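Local atomic coordinates of fructuronate-tagaturonate epimerase UxaE from Cohnella laeviribosi in complex with 1 glycerol (Cohnella laeviribosi, PDB entry 6IL9), a protein that probably interconverts fructuronate and tagaturonate as a zinc-containing epimerase built on a TIM barrel. Residues E374-V379 with G385-M390. Numbering follows the deposited sequence.
Sequences EAVRIV and GLYRRM
Val376 and Tyr387 meet where a methyl group runs into the rim of a ring: CG1 of Val376 sits 3.5 Å from CE1 of Tyr387, at the edge of the ring, near its plane. The two side chains stand roughly at right angles. In Tyr387 the ring carbon CG lies opposite the backbone N (chi1 179°), which sends the ring across to the preceding helix, and its OH is hydrogen-bonded to His391 ND1, one turn further along. One turn after Val376, Val379 repeats the same rotamer (chi1 174°) and pushes its CG1 in near the backbone of the second helix, 3.6 Å from Tyr387 N. CG1 of Val379 also lies 4.0 Å from CB of Tyr387 and 3.9 Å from CD2 of Leu386. These segments belong to helices 369-382 and 384-402, two consecutive helices that follow 363-367, the eighth strand of the TIM barrel. The axes of the two segments approach to 9.4 Å, their directions 125° apart, well short of antiparallel, and no hydrogen bond crosses between the segments. Leu438 of helix 432-440 touches both Val376 and Tyr387, while Phe461, Thr464 and Leu465 of helix 458-467 pack on Val379. Directed away from the second helix, Arg377 grips Glu374 side-on: NE of Arg377 reaches OE1 of Glu374 at 2.9 Å, and NH2 of Arg377 reaches OE2 of Glu374 at 2.9 Å in a nearly straight bond. Both oxygens are approached on their syn sides, though clearly out of the carboxylate plane, while the carboxylate lies near the guanidinium plane; the third nitrogen, NH1, is hydrogen-bonded to Asn430 OD1, which probably helps to hold the guanidinium in place.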
loop_
_atom_site.group_PDB
_atom_site.type_symbol
_atom_site.label_atom_id
_atom_site.label_comp_id
_atom_site.label_asym_id
_atom_site.label_seq_id
_atom_site.Cartn_x
_atom_site.Cartn_y
_atom_site.Cartn_z
ATOM N N GLU A 374 0.309 -13.980 -3.628
ATOM C CA GLU A 374 1.058 -14.568 -4.736
ATOM C C GLU A 374 2.266 -15.351 -4.245
ATOM O O GLU A 374 2.649 -16.346 -4.868
ATOM C CB GLU A 374 1.510 -13.494 -5.717
ATOM C CG GLU A 374 0.372 -12.920 -6.551
ATOM C CD GLU A 374 -0.404 -13.971 -7.325
ATOM O OE1 GLU A 374 0.207 -14.932 -7.858
ATOM O OE2 GLU A 374 -1.647 -13.826 -7.411
ATOM N N ALA A 375 2.873 -14.922 -3.140
ATOM C CA ALA A 375 3.958 -15.706 -2.551
ATOM C C ALA A 375 3.428 -17.019 -1.987
ATOM O O ALA A 375 4.046 -18.082 -2.165
ATOM C CB ALA A 375 4.666 -14.887 -1.466
ATOM N N VAL A 376 2.272 -16.965 -1.321
ATOM C CA VAL A 376 1.635 -18.185 -0.830
ATOM C C VAL A 376 1.323 -19.126 -1.987
ATOM O O VAL A 376 1.520 -20.345 -1.885
ATOM C CB VAL A 376 0.367 -17.840 -0.024
ATOM C CG1 VAL A 376 -0.417 -19.125 0.303
ATOM C CG2 VAL A 376 0.726 -17.104 1.259
ATOM N N ARG A 377 0.845 -18.575 -3.107
ATOM C CA ARG A 377 0.566 -19.401 -4.277
ATOM C C ARG A 377 1.824 -20.119 -4.763
ATOM O O ARG A 377 1.768 -21.291 -5.149
ATOM C CB ARG A 377 -0.028 -18.542 -5.390
ATOM C CG ARG A 377 -0.644 -19.345 -6.511
ATOM C CD ARG A 377 -0.731 -18.517 -7.785
ATOM N NE ARG A 377 -1.537 -17.297 -7.671
ATOM C CZ ARG A 377 -2.868 -17.259 -7.739
ATOM N NH1 ARG A 377 -3.566 -18.378 -7.874
ATOM N NH2 ARG A 377 -3.505 -16.099 -7.655
ATOM N N ILE A 378 2.974 -19.439 -4.741
ATOM C CA ILE A 378 4.220 -20.112 -5.111
ATOM C C ILE A 378 4.501 -21.275 -4.165
ATOM O O ILE A 378 4.965 -22.342 -4.592
ATOM C CB ILE A 378 5.389 -19.110 -5.126
ATOM C CG1 ILE A 378 5.223 -18.106 -6.264
ATOM C CG2 ILE A 378 6.739 -19.862 -5.225
ATOM C CD1 ILE A 378 5.195 -18.703 -7.634
ATOM N N VAL A 379 4.253 -21.083 -2.866
ATOM C CA VAL A 379 4.469 -22.162 -1.902
ATOM C C VAL A 379 3.529 -23.327 -2.194
ATOM O O VAL A 379 3.935 -24.497 -2.186
ATOM C CB VAL A 379 4.305 -21.647 -0.458
ATOM C CG1 VAL A 379 4.371 -22.806 0.542
ATOM C CG2 VAL A 379 5.374 -20.617 -0.134
ATOM N N GLY A 385 4.054 -29.415 1.061
ATOM C CA GLY A 385 4.093 -29.755 2.472
ATOM C C GLY A 385 4.065 -28.532 3.367
ATOM O O GLY A 385 3.409 -28.531 4.415
ATOM N N LEU A 386 4.781 -27.475 2.967
ATOM C CA LEU A 386 4.753 -26.233 3.733
ATOM C C LEU A 386 3.399 -25.550 3.606
ATOM O O LEU A 386 2.859 -25.050 4.598
ATOM C CB LEU A 386 5.874 -25.292 3.272
ATOM C CG LEU A 386 5.921 -23.921 3.952
ATOM C CD1 LEU A 386 6.093 -24.059 5.461
ATOM C CD2 LEU A 386 7.037 -23.044 3.360
ATOM N N TYR A 387 2.833 -25.531 2.398
ATOM C CA TYR A 387 1.517 -24.920 2.225
ATOM C C TYR A 387 0.487 -25.571 3.151
ATOM O O TYR A 387 -0.286 -24.875 3.827
ATOM C CB TYR A 387 1.042 -24.994 0.766
ATOM C CG TYR A 387 -0.327 -24.367 0.698
ATOM C CD1 TYR A 387 -0.466 -22.987 0.564
ATOM C CD2 TYR A 387 -1.479 -25.134 0.878
ATOM C CE1 TYR A 387 -1.716 -22.394 0.571
ATOM C CE2 TYR A 387 -2.733 -24.545 0.901
ATOM C CZ TYR A 387 -2.842 -23.173 0.742
ATOM O OH TYR A 387 -4.092 -22.602 0.768
ATOM N N ARG A 388 0.447 -26.905 3.179
ATOM C CA ARG A 388 -0.530 -27.601 4.024
ATOM C C ARG A 388 -0.381 -27.203 5.486
ATOM O O ARG A 388 -1.377 -26.952 6.178
ATOM C CB ARG A 388 -0.384 -29.117 3.887
ATOM C CG ARG A 388 -0.714 -29.665 2.525
ATOM C CD ARG A 388 -0.640 -31.210 2.504
ATOM N NE ARG A 388 -0.908 -31.699 1.159
ATOM C CZ ARG A 388 -2.121 -31.964 0.682
ATOM N NH1 ARG A 388 -3.200 -31.818 1.448
ATOM N NH2 ARG A 388 -2.251 -32.368 -0.566
ATOM N N ARG A 389 0.857 -27.141 5.979
ATOM C CA ARG A 389 1.065 -26.747 7.366
ATOM C C ARG A 389 0.603 -25.316 7.617
ATOM O O ARG A 389 -0.007 -25.027 8.657
ATOM C CB ARG A 389 2.537 -26.923 7.734
ATOM C CG ARG A 389 2.962 -28.391 7.785
ATOM C CD ARG A 389 4.439 -28.520 8.076
ATOM N NE ARG A 389 4.801 -27.724 9.239
ATOM C CZ ARG A 389 5.764 -26.809 9.254
ATOM N NH1 ARG A 389 6.480 -26.575 8.160
ATOM N NH2 ARG A 389 6.011 -26.134 10.367
ATOM N N MET A 390 0.892 -24.402 6.682
ATOM C CA MET A 390 0.477 -23.006 6.841
ATOM C C MET A 390 -1.042 -22.864 6.758
ATOM O O MET A 390 -1.646 -22.118 7.537
ATOM C CB MET A 390 1.160 -22.128 5.781
ATOM C CG MET A 390 2.690 -22.043 5.917
ATOM S SD MET A 390 3.556 -20.982 4.693
ATOM C CE MET A 390 2.961 -19.355 5.162
#